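Local coordinates for uncharacterized protein HtdX (Mycobacterium tuberculosis, PDB 4OOB) that interconverts (3R)-3-hydroxyacyl-CoA and trans-2-enoyl-CoA by dehydration and hydration, accepting a broad range of chain lengths with a preference for C8 to C12, at residues L47-L55 with A86-E94; A68-R79 with V117-Q128. One frame throughout, in Å; residues are numbered along the deposited sequence.

Contact 1. Residues L47-L55 with A86-E94; sequences LTFPSVMSL and AVGVRVRAE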
loop_
_atom_site.group_PDB
_atom_site.type_symbol
_atom_site.label_atom_id
_atom_site.label_comp_id
_atom_site.label_asym_id
_atom_site.label_seq_id
_atom_site.Cartn_x
_atom_site.Cartn_y
_atom_site.Cartn_z
ATOM N N LEU A 47 -7.049 -7.399 2.249
ATOM C CA LEU A 47 -8.319 -8.088 2.320
ATOM C C LEU A 47 -9.274 -7.721 1.166
ATOM O O LEU A 47 -10.015 -8.579 0.654
ATOM C CB LEU A 47 -8.976 -7.728 3.651
ATOM C CG LEU A 47 -10.343 -8.332 4.009
ATOM C CD1 LEU A 47 -10.242 -9.824 4.306
ATOM C CD2 LEU A 47 -10.908 -7.566 5.197
ATOM N N THR A 48 -9.309 -6.430 0.830
ATOM C CA THR A 48 -10.250 -5.891 -0.158
ATOM C C THR A 48 -9.713 -5.923 -1.566
ATOM O O THR A 48 -10.476 -5.781 -2.503
ATOM C CB THR A 48 -10.711 -4.441 0.191
ATOM O OG1 THR A 48 -9.610 -3.540 0.182
ATOM C CG2 THR A 48 -11.403 -4.360 1.574
ATOM N N PHE A 49 -8.417 -6.150 -1.751
ATOM C CA PHE A 49 -7.805 -5.882 -3.059
ATOM C C PHE A 49 -8.327 -6.736 -4.202
ATOM O O PHE A 49 -8.503 -6.283 -5.340
ATOM C CB PHE A 49 -6.298 -6.047 -3.012
ATOM C CG PHE A 49 -5.591 -5.395 -4.182
ATOM C CD1 PHE A 49 -5.755 -4.049 -4.434
ATOM C CD2 PHE A 49 -4.812 -6.130 -5.038
ATOM C CE1 PHE A 49 -5.108 -3.435 -5.507
ATOM C CE2 PHE A 49 -4.182 -5.543 -6.110
ATOM C CZ PHE A 49 -4.319 -4.199 -6.347
ATOM N N PRO A 50 -8.562 -7.997 -3.915
ATOM C CA PRO A 50 -9.173 -8.759 -4.979
ATOM C C PRO A 50 -10.583 -8.239 -5.360
ATOM O O PRO A 50 -10.917 -8.313 -6.541
ATOM C CB PRO A 50 -9.190 -10.183 -4.407
ATOM C CG PRO A 50 -8.026 -10.180 -3.401
ATOM C CD PRO A 50 -8.266 -8.841 -2.744
ATOM N N SER A 51 -11.359 -7.681 -4.424
ATOM C CA SER A 51 -12.633 -7.010 -4.770
ATOM C C SER A 51 -12.412 -5.707 -5.552
ATOM O O SER A 51 -13.164 -5.376 -6.470
ATOM C CB SER A 51 -13.473 -6.714 -3.523
ATOM O OG SER A 51 -13.619 -7.899 -2.738
ATOM N N VAL A 52 -11.351 -5.001 -5.198
ATOM C CA VAL A 52 -10.925 -3.816 -5.943
ATOM C C VAL A 52 -10.621 -4.079 -7.440
ATOM O O VAL A 52 -11.168 -3.414 -8.319
ATOM C CB VAL A 52 -9.704 -3.179 -5.269
ATOM C CG1 VAL A 52 -9.005 -2.216 -6.213
ATOM C CG2 VAL A 52 -10.125 -2.478 -3.989
ATOM N N MET A 53 -9.738 -5.036 -7.710
ATOM C CA MET A 53 -9.421 -5.469 -9.078
ATOM C C MET A 53 -10.540 -6.232 -9.842
ATOM O O MET A 53 -10.440 -6.411 -11.058
ATOM C CB MET A 53 -8.173 -6.340 -9.025
ATOM C CG MET A 53 -6.900 -5.578 -8.624
ATOM S SD MET A 53 -6.526 -4.359 -9.889
ATOM C CE MET A 53 -7.153 -2.890 -9.144
ATOM N N SER A 54 -11.578 -6.716 -9.148
ATOM C CA SER A 54 -12.688 -7.302 -9.843
ATOM C C SER A 54 -13.528 -6.159 -10.408
ATOM O O SER A 54 -14.263 -6.307 -11.362
ATOM C CB SER A 54 -13.488 -8.226 -8.917
ATOM O OG SER A 54 -14.464 -7.504 -8.258
ATOM N N LEU A 55 -13.380 -4.978 -9.847
ATOM C CA LEU A 55 -14.052 -3.841 -10.417
ATOM C C LEU A 55 -13.398 -3.428 -11.735
ATOM O O LEU A 55 -14.075 -2.991 -12.665
ATOM C CB LEU A 55 -14.039 -2.677 -9.432
ATOM C CG LEU A 55 -14.510 -1.302 -9.921
ATOM C CD1 LEU A 55 -15.924 -1.291 -10.478
ATOM C CD2 LEU A 55 -14.408 -0.305 -8.778
ATOM N N ALA A 86 -16.737 -9.853 10.463
ATOM C CA ALA A 86 -16.952 -10.033 9.026
ATOM C C ALA A 86 -17.185 -8.603 8.500
ATOM O O ALA A 86 -17.614 -7.741 9.292
ATOM C CB ALA A 86 -18.162 -10.927 8.784
ATOM N N VAL A 87 -16.893 -8.316 7.221
ATOM C CA VAL A 87 -16.977 -6.912 6.728
ATOM C C VAL A 87 -17.799 -6.673 5.471
ATOM O O VAL A 87 -17.820 -7.503 4.579
ATOM C CB VAL A 87 -15.576 -6.269 6.504
ATOM C CG1 VAL A 87 -14.827 -6.134 7.799
ATOM C CG2 VAL A 87 -14.756 -7.005 5.473
ATOM N N GLY A 88 -18.488 -5.535 5.413
ATOM C CA GLY A 88 -19.142 -5.103 4.170
ATOM C C GLY A 88 -18.084 -4.361 3.376
ATOM O O GLY A 88 -17.292 -3.623 3.933
ATOM N N VAL A 89 -18.047 -4.560 2.076
ATOM C CA VAL A 89 -17.074 -3.887 1.231
ATOM C C VAL A 89 -17.780 -3.228 0.055
ATOM O O VAL A 89 -18.557 -3.838 -0.650
ATOM C CB VAL A 89 -16.019 -4.895 0.715
ATOM C CG1 VAL A 89 -14.983 -4.225 -0.159
ATOM C CG2 VAL A 89 -15.328 -5.573 1.870
ATOM N N ARG A 90 -17.486 -1.965 -0.167
ATOM C CA ARG A 90 -17.913 -1.294 -1.376
ATOM C C ARG A 90 -16.711 -0.569 -1.960
ATOM O O ARG A 90 -16.032 0.116 -1.235
ATOM C CB ARG A 90 -19.030 -0.288 -1.087
ATOM C CG ARG A 90 -19.707 0.281 -2.349
ATOM C CD ARG A 90 -20.567 1.512 -2.031
ATOM N NE ARG A 90 -20.708 1.515 -0.585
ATOM C CZ ARG A 90 -20.353 2.486 0.261
ATOM N NH1 ARG A 90 -19.958 3.709 -0.176
ATOM N NH2 ARG A 90 -20.474 2.213 1.578
ATOM N N VAL A 91 -16.516 -0.683 -3.272
ATOM C CA VAL A 91 -15.384 -0.068 -3.989
ATOM C C VAL A 91 -15.866 0.768 -5.155
ATOM O O VAL A 91 -16.789 0.364 -5.870
ATOM C CB VAL A 91 -14.490 -1.127 -4.657
ATOM C CG1 VAL A 91 -13.285 -0.467 -5.335
ATOM C CG2 VAL A 91 -14.056 -2.196 -3.669
ATOM N N ARG A 92 -15.230 1.903 -5.409
ATOM C CA ARG A 92 -15.444 2.561 -6.692
ATOM C C ARG A 92 -14.214 3.238 -7.254
ATOM O O ARG A 92 -13.264 3.567 -6.519
ATOM C CB ARG A 92 -16.656 3.492 -6.645
ATOM C CG ARG A 92 -16.512 4.677 -5.719
ATOM C CD ARG A 92 -16.296 6.003 -6.446
ATOM N NE ARG A 92 -17.429 6.887 -6.237
ATOM C CZ ARG A 92 -17.730 7.986 -6.930
ATOM N NH1 ARG A 92 -16.985 8.432 -7.942
ATOM N NH2 ARG A 92 -18.825 8.649 -6.577
ATOM N N ALA A 93 -14.255 3.393 -8.578
ATOM C CA ALA A 93 -13.208 3.946 -9.403
ATOM C C ALA A 93 -13.591 5.294 -9.958
ATOM O O ALA A 93 -14.665 5.457 -10.468
ATOM C CB ALA A 93 -12.923 3.010 -10.567
ATOM N N GLU A 94 -12.687 6.252 -9.937
ATOM C CA GLU A 94 -13.052 7.606 -10.271
ATOM C C GLU A 94 -11.784 8.401 -10.517
ATOM O O GLU A 94 -10.668 7.958 -10.194
ATOM C CB GLU A 94 -13.875 8.205 -9.098
ATOM C CG GLU A 94 -13.066 9.010 -8.063
ATOM C CD GLU A 94 -13.770 9.244 -6.693
ATOM O OE1 GLU A 94 -13.368 10.153 -5.929
ATOM O OE2 GLU A 94 -14.694 8.482 -6.344
#
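The backbone oxygen of Thr48, in the helical turn lying over Val89, is gripped by two N-H groups: Val52 N donates to Thr48 O at 2.9 Å, and Ser51 N adds a weak bond. Pro50 has no N-H to give, and helix 43-57 kinks here, with Thr48 O and then Phe49 O picking up the helical bonds again. No hydrogen bond passes between helix and strand; methyl groups do the joining between segments whose axes come within 8.3 Å and are inclined at 44°. Because the Thr48 hydroxyl sits between backbone N and carbonyl carbon (chi1 63°) and bonds Pro44 O, its methyl is left to face the strand, with CG2 4.0 Å from Val89 CG1. One residue earlier, Leu47 and Val87 reach toward each other tip to tip, CD2 to CG2 at 3.9 Å.

Val91 gives the strand its broadest contact. Its side chain crosses that of Val52 at about a right angle, and both its methyls lie 4.0 Å from Val52 CG2. Val91 CG1 is also met by Leu55, whose CD2 approaches to 3.6 Å. Leu55 CG stands opposite its own backbone N (chi1 171°), and from there CD2 reaches the strand, 3.7 Å from Arg92 CA and close to Ala93 CB as well. Arg92 starts away from the helix, and its NH1 forms a 2.8 Å salt bridge with Glu94 OE2. Val52 and Thr48 also touch strand 102-113, and Leu47 and Ser51 touch strand 12-18, which places the helix across several strands at once. An antiparallel sheet laying a row of valines along one long helix illustrates the hotdog fold, in which the sheet wraps a central helical sausage.

Contact 2. Residues A68-R79 with V117-Q128; sequences AIHTENHITQYR and VAWHQVTTFLHQ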
loop_
_atom_site.group_PDB
_atom_site.type_symbol
_atom_site.label_atom_id
_atom_site.label_comp_id
_atom_site.label_asym_id
_atom_site.label_seq_id
_atom_site.Cartn_x
_atom_site.Cartn_y
_atom_site.Cartn_z
ATOM N N ALA A 68 1.570 -1.465 -13.435
ATOM C CA ALA A 68 0.929 -0.427 -12.597
ATOM C C ALA A 68 1.834 -0.022 -11.471
ATOM O O ALA A 68 2.564 -0.838 -10.920
ATOM C CB ALA A 68 -0.337 -0.926 -11.968
ATOM N N ILE A 69 1.746 1.228 -11.093
ATOM C CA ILE A 69 2.606 1.744 -10.048
ATOM C C ILE A 69 1.682 2.391 -9.038
ATOM O O ILE A 69 0.861 3.210 -9.411
ATOM C CB ILE A 69 3.580 2.782 -10.624
ATOM C CG1 ILE A 69 4.449 2.137 -11.718
ATOM C CG2 ILE A 69 4.421 3.430 -9.500
ATOM C CD1 ILE A 69 5.375 3.145 -12.442
ATOM N N HIS A 70 1.818 1.987 -7.778
ATOM C CA HIS A 70 1.066 2.581 -6.702
ATOM C C HIS A 70 1.729 3.957 -6.347
ATOM O O HIS A 70 2.881 4.036 -5.912
ATOM C CB HIS A 70 1.037 1.599 -5.516
ATOM C CG HIS A 70 0.011 1.917 -4.501
ATOM N ND1 HIS A 70 -0.276 1.092 -3.436
ATOM C CD2 HIS A 70 -0.808 2.976 -4.381
ATOM C CE1 HIS A 70 -1.221 1.635 -2.700
ATOM N NE2 HIS A 70 -1.542 2.791 -3.240
ATOM N N THR A 71 0.978 5.039 -6.489
ATOM C CA THR A 71 1.552 6.350 -6.251
ATOM C C THR A 71 1.160 6.932 -4.892
ATOM O O THR A 71 1.981 7.593 -4.302
ATOM C CB THR A 71 1.153 7.334 -7.351
ATOM O OG1 THR A 71 -0.245 7.261 -7.515
ATOM C CG2 THR A 71 1.826 6.959 -8.747
ATOM N N GLU A 72 -0.054 6.642 -4.399
ATOM C CA GLU A 72 -0.602 7.248 -3.198
ATOM C C GLU A 72 -1.638 6.381 -2.534
ATOM O O GLU A 72 -2.385 5.628 -3.191
ATOM C CB GLU A 72 -1.245 8.597 -3.505
ATOM C CG GLU A 72 -0.396 9.754 -3.026
ATOM C CD GLU A 72 -0.947 11.118 -3.348
ATOM O OE1 GLU A 72 -0.171 11.895 -3.947
ATOM O OE2 GLU A 72 -2.106 11.424 -2.981
ATOM N N ASN A 73 -1.701 6.512 -1.215
ATOM C CA ASN A 73 -2.659 5.774 -0.434
ATOM C C ASN A 73 -3.061 6.537 0.794
ATOM O O ASN A 73 -2.179 6.951 1.564
ATOM C CB ASN A 73 -2.087 4.432 0.002
ATOM C CG ASN A 73 -3.169 3.382 0.132
ATOM O OD1 ASN A 73 -3.571 2.980 1.244
ATOM N ND2 ASN A 73 -3.672 2.958 -0.988
ATOM N N HIS A 74 -4.367 6.703 0.987
ATOM C CA HIS A 74 -4.881 7.423 2.144
ATOM C C HIS A 74 -5.882 6.531 2.835
ATOM O O HIS A 74 -6.910 6.126 2.239
ATOM C CB HIS A 74 -5.543 8.752 1.762
ATOM C CG HIS A 74 -4.628 9.669 1.039
ATOM N ND1 HIS A 74 -3.753 10.510 1.692
ATOM C CD2 HIS A 74 -4.403 9.834 -0.284
ATOM C CE1 HIS A 74 -3.051 11.180 0.796
ATOM N NE2 HIS A 74 -3.412 10.769 -0.408
ATOM N N ILE A 75 -5.557 6.181 4.077
ATOM C CA ILE A 75 -6.417 5.277 4.854
ATOM C C ILE A 75 -6.956 6.116 5.984
ATOM O O ILE A 75 -6.192 6.800 6.662
ATOM C CB ILE A 75 -5.613 4.092 5.414
ATOM C CG1 ILE A 75 -5.408 3.051 4.318
ATOM C CG2 ILE A 75 -6.295 3.463 6.633
ATOM C CD1 ILE A 75 -4.246 2.091 4.613
ATOM N N THR A 76 -8.263 6.096 6.166
ATOM C CA THR A 76 -8.846 6.699 7.363
ATOM C C THR A 76 -9.540 5.609 8.175
ATOM O O THR A 76 -10.553 5.089 7.741
ATOM C CB THR A 76 -9.833 7.827 7.006
ATOM O OG1 THR A 76 -9.151 8.819 6.211
ATOM C CG2 THR A 76 -10.359 8.495 8.245
ATOM N N GLN A 77 -8.978 5.255 9.345
ATOM C CA GLN A 77 -9.593 4.266 10.204
ATOM C C GLN A 77 -10.439 4.936 11.267
ATOM O O GLN A 77 -9.879 5.570 12.129
ATOM C CB GLN A 77 -8.512 3.384 10.868
ATOM C CG GLN A 77 -9.070 2.280 11.758
ATOM C CD GLN A 77 -7.982 1.323 12.208
ATOM O OE1 GLN A 77 -7.589 0.388 11.506
ATOM N NE2 GLN A 77 -7.476 1.579 13.370
ATOM N N TYR A 78 -11.769 4.744 11.247
ATOM C CA TYR A 78 -12.692 5.333 12.248
ATOM C C TYR A 78 -12.725 4.475 13.486
ATOM O O TYR A 78 -12.857 4.977 14.580
ATOM C CB TYR A 78 -14.114 5.516 11.666
ATOM C CG TYR A 78 -14.103 6.461 10.473
ATOM C CD1 TYR A 78 -14.029 7.841 10.651
ATOM C CD2 TYR A 78 -14.115 5.971 9.178
ATOM C CE1 TYR A 78 -13.986 8.727 9.563
ATOM C CE2 TYR A 78 -14.059 6.821 8.070
ATOM C CZ TYR A 78 -13.988 8.210 8.261
ATOM O OH TYR A 78 -13.908 9.045 7.175
ATOM N N ARG A 79 -12.646 3.166 13.307
ATOM C CA ARG A 79 -12.425 2.282 14.411
ATOM C C ARG A 79 -11.777 1.006 13.942
ATOM O O ARG A 79 -12.013 0.573 12.841
ATOM C CB ARG A 79 -13.734 1.967 15.147
ATOM C CG ARG A 79 -14.864 1.393 14.299
ATOM C CD ARG A 79 -15.648 0.283 15.033
ATOM N NE ARG A 79 -15.128 -1.041 14.637
ATOM C CZ ARG A 79 -15.563 -2.229 15.058
ATOM N NH1 ARG A 79 -16.559 -2.341 15.930
ATOM N NH2 ARG A 79 -14.978 -3.327 14.595
ATOM N N VAL A 117 -19.178 2.623 8.852
ATOM C CA VAL A 117 -17.887 2.556 8.165
ATOM C C VAL A 117 -16.742 2.602 9.185
ATOM O O VAL A 117 -16.527 3.605 9.858
ATOM C CB VAL A 117 -17.701 3.673 7.094
ATOM C CG1 VAL A 117 -16.341 3.572 6.436
ATOM C CG2 VAL A 117 -18.771 3.567 6.015
ATOM N N ALA A 118 -15.985 1.522 9.259
ATOM C CA ALA A 118 -14.859 1.448 10.161
ATOM C C ALA A 118 -13.595 1.935 9.509
ATOM O O ALA A 118 -12.741 2.474 10.184
ATOM C CB ALA A 118 -14.675 0.042 10.644
ATOM N N TRP A 119 -13.487 1.784 8.193
ATOM C CA TRP A 119 -12.198 1.944 7.515
ATOM C C TRP A 119 -12.439 2.339 6.051
ATOM O O TRP A 119 -13.218 1.702 5.338
ATOM C CB TRP A 119 -11.419 0.620 7.652
ATOM C CG TRP A 119 -9.933 0.525 7.205
ATOM C CD1 TRP A 119 -8.814 0.540 8.022
ATOM C CD2 TRP A 119 -9.443 0.313 5.877
ATOM N NE1 TRP A 119 -7.655 0.344 7.277
ATOM C CE2 TRP A 119 -8.009 0.205 5.961
ATOM C CE3 TRP A 119 -10.059 0.194 4.644
ATOM C CZ2 TRP A 119 -7.213 0.009 4.854
ATOM C CZ3 TRP A 119 -9.283 -0.003 3.539
ATOM C CH2 TRP A 119 -7.852 -0.094 3.639
ATOM N N HIS A 120 -11.764 3.398 5.638
ATOM C CA HIS A 120 -11.944 4.016 4.343
ATOM C C HIS A 120 -10.588 4.176 3.655
ATOM O O HIS A 120 -9.620 4.610 4.283
ATOM C CB HIS A 120 -12.595 5.408 4.554
ATOM C CG HIS A 120 -12.819 6.172 3.290
ATOM N ND1 HIS A 120 -13.978 6.071 2.538
ATOM C CD2 HIS A 120 -12.040 7.065 2.654
ATOM C CE1 HIS A 120 -13.874 6.846 1.474
ATOM N NE2 HIS A 120 -12.704 7.455 1.521
ATOM N N GLN A 121 -10.533 3.920 2.358
ATOM C CA GLN A 121 -9.292 4.087 1.622
ATOM C C GLN A 121 -9.424 4.708 0.208
ATOM O O GLN A 121 -10.322 4.384 -0.524
ATOM C CB GLN A 121 -8.614 2.752 1.526
ATOM C CG GLN A 121 -7.400 2.710 0.638
ATOM C CD GLN A 121 -6.803 1.321 0.642
ATOM O OE1 GLN A 121 -5.794 1.109 1.279
ATOM N NE2 GLN A 121 -7.463 0.354 -0.013
ATOM N N VAL A 122 -8.473 5.594 -0.117
ATOM C CA VAL A 122 -8.225 6.105 -1.451
ATOM C C VAL A 122 -6.803 5.646 -1.873
ATOM O O VAL A 122 -5.776 5.965 -1.248
ATOM C CB VAL A 122 -8.346 7.630 -1.561
ATOM C CG1 VAL A 122 -8.363 8.055 -3.031
ATOM C CG2 VAL A 122 -9.624 8.173 -0.854
ATOM N N THR A 123 -6.801 4.826 -2.913
ATOM C CA THR A 123 -5.637 4.245 -3.455
ATOM C C THR A 123 -5.568 4.817 -4.858
ATOM O O THR A 123 -6.545 4.745 -5.615
ATOM C CB THR A 123 -5.818 2.720 -3.610
ATOM O OG1 THR A 123 -5.849 2.109 -2.313
ATOM C CG2 THR A 123 -4.707 2.102 -4.519
ATOM N N THR A 124 -4.409 5.303 -5.224
ATOM C CA THR A 124 -4.219 5.807 -6.526
ATOM C C THR A 124 -3.159 4.964 -7.188
ATOM O O THR A 124 -2.033 4.870 -6.713
ATOM C CB THR A 124 -3.811 7.288 -6.419
ATOM O OG1 THR A 124 -4.906 7.991 -5.848
ATOM C CG2 THR A 124 -3.548 7.891 -7.731
ATOM N N PHE A 125 -3.549 4.355 -8.291
ATOM C CA PHE A 125 -2.641 3.650 -9.172
ATOM C C PHE A 125 -2.395 4.448 -10.464
ATOM O O PHE A 125 -3.301 5.120 -10.987
ATOM C CB PHE A 125 -3.191 2.250 -9.497
ATOM C CG PHE A 125 -2.834 1.217 -8.483
ATOM C CD1 PHE A 125 -1.530 0.785 -8.354
ATOM C CD2 PHE A 125 -3.794 0.648 -7.680
ATOM C CE1 PHE A 125 -1.189 -0.190 -7.424
ATOM C CE2 PHE A 125 -3.452 -0.301 -6.733
ATOM C CZ PHE A 125 -2.152 -0.703 -6.587
ATOM N N LEU A 126 -1.136 4.413 -10.897
ATOM C CA LEU A 126 -0.669 4.908 -12.205
ATOM C C LEU A 126 -0.558 3.696 -13.131
ATOM O O LEU A 126 0.216 2.733 -12.867
ATOM C CB LEU A 126 0.711 5.598 -12.107
ATOM C CG LEU A 126 1.324 6.128 -13.432
ATOM C CD1 LEU A 126 0.595 7.355 -13.949
ATOM C CD2 LEU A 126 2.787 6.443 -13.291
ATOM N N HIS A 127 -1.397 3.702 -14.158
ATOM C CA HIS A 127 -1.315 2.716 -15.211
ATOM C C HIS A 127 -0.476 3.245 -16.350
ATOM O O HIS A 127 -0.893 4.119 -17.101
ATOM C CB HIS A 127 -2.705 2.360 -15.667
ATOM C CG HIS A 127 -3.519 1.720 -14.584
ATOM N ND1 HIS A 127 -3.248 0.456 -14.102
ATOM C CD2 HIS A 127 -4.590 2.163 -13.891
ATOM C CE1 HIS A 127 -4.119 0.147 -13.163
ATOM N NE2 HIS A 127 -4.938 1.168 -13.010
ATOM N N GLN A 128 0.712 2.705 -16.488
ATOM C CA GLN A 128 1.655 3.256 -17.439
ATOM C C GLN A 128 1.151 3.199 -18.879
ATOM O O GLN A 128 0.490 2.214 -19.327
ATOM C CB GLN A 128 3.001 2.543 -17.365
ATOM C CG GLN A 128 3.554 2.254 -15.990
ATOM C CD GLN A 128 5.049 1.955 -16.015
ATOM O OE1 GLN A 128 5.531 0.968 -15.422
ATOM N NE2 GLN A 128 5.777 2.763 -16.740
#
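Ile75 and Trp119 cross obliquely where two neighbouring strands of the antiparallel hotdog sheet run side by side. Trp119 holds CG opposite its backbone N (chi1 -172°), so that the indole leans across to the partner strand. Ile75 CG2 lies 3.5 Å from Trp119 NE1, while CG1 and CD1 of the same isoleucine pack against Trp119 CZ2. Gln77 OE1 meets the indole edge in its plane, close to CD1, and the ring N-H is spent on Leu41 O, contacts that together would limit the turning of the ring.

Farther along the same face, the rings of His70 and Phe125 meet obliquely, with planes 35° apart and centroids separated by 4.6 Å. Phe125 CE1 comes within 3.4 Å of His70 CB, so the benzene ring also covers the root of the histidine. Helix 43-57 touches this face through Phe45, which meets Gln121 and Thr123.

Between these clusters the strands keep register through paired backbone bonds, broken once by a classic beta bulge: Thr71 and Glu72 both stand opposite Thr124. Thr71 N bonds Thr124 O at 3.0 Å, whereas Thr124 N reaches past it to Glu72 O. On the other face, beside Val122, His74 NE2 gives an almost straight 3.0 Å bond to Glu72 OE2, on the anti side of the carboxylate. Arg217 holds Glu72 OE1 and Ser215 holds His74 ND1, which would steady the pair.

The ladder ends on a forked acceptor. Ala118 O takes Tyr78 N at 2.7 Å from a position tilted 32° out of the carbonyl plane, and Arg79 N at 3.2 Å in that plane, on a lone pair.

How the contacts relate
After strand 12-18 and helix 21-31 at the N-terminal end, the chain forms helix 43-57, then strand 69-77, then strand 86-99, and after strand 102-113 it arrives at strand 116-128. Contact 1 closes the loop from helix to strand 86-99 and so encloses strand 69-77; contact 2 closes an overlapping loop, from strand 69-77 to strand 116-128, and encloses strands 86-99 and 102-113. Their segments therefore alternate, and the two closures cross rather than nest. Both reach the same sheet, where strand 102-113 lies between 86-99 and 116-128. The helix bridges that span: Phe49, from the helical segment of contact 1, places CE1 3.8 Å from CE2 of Phe125 in contact 2.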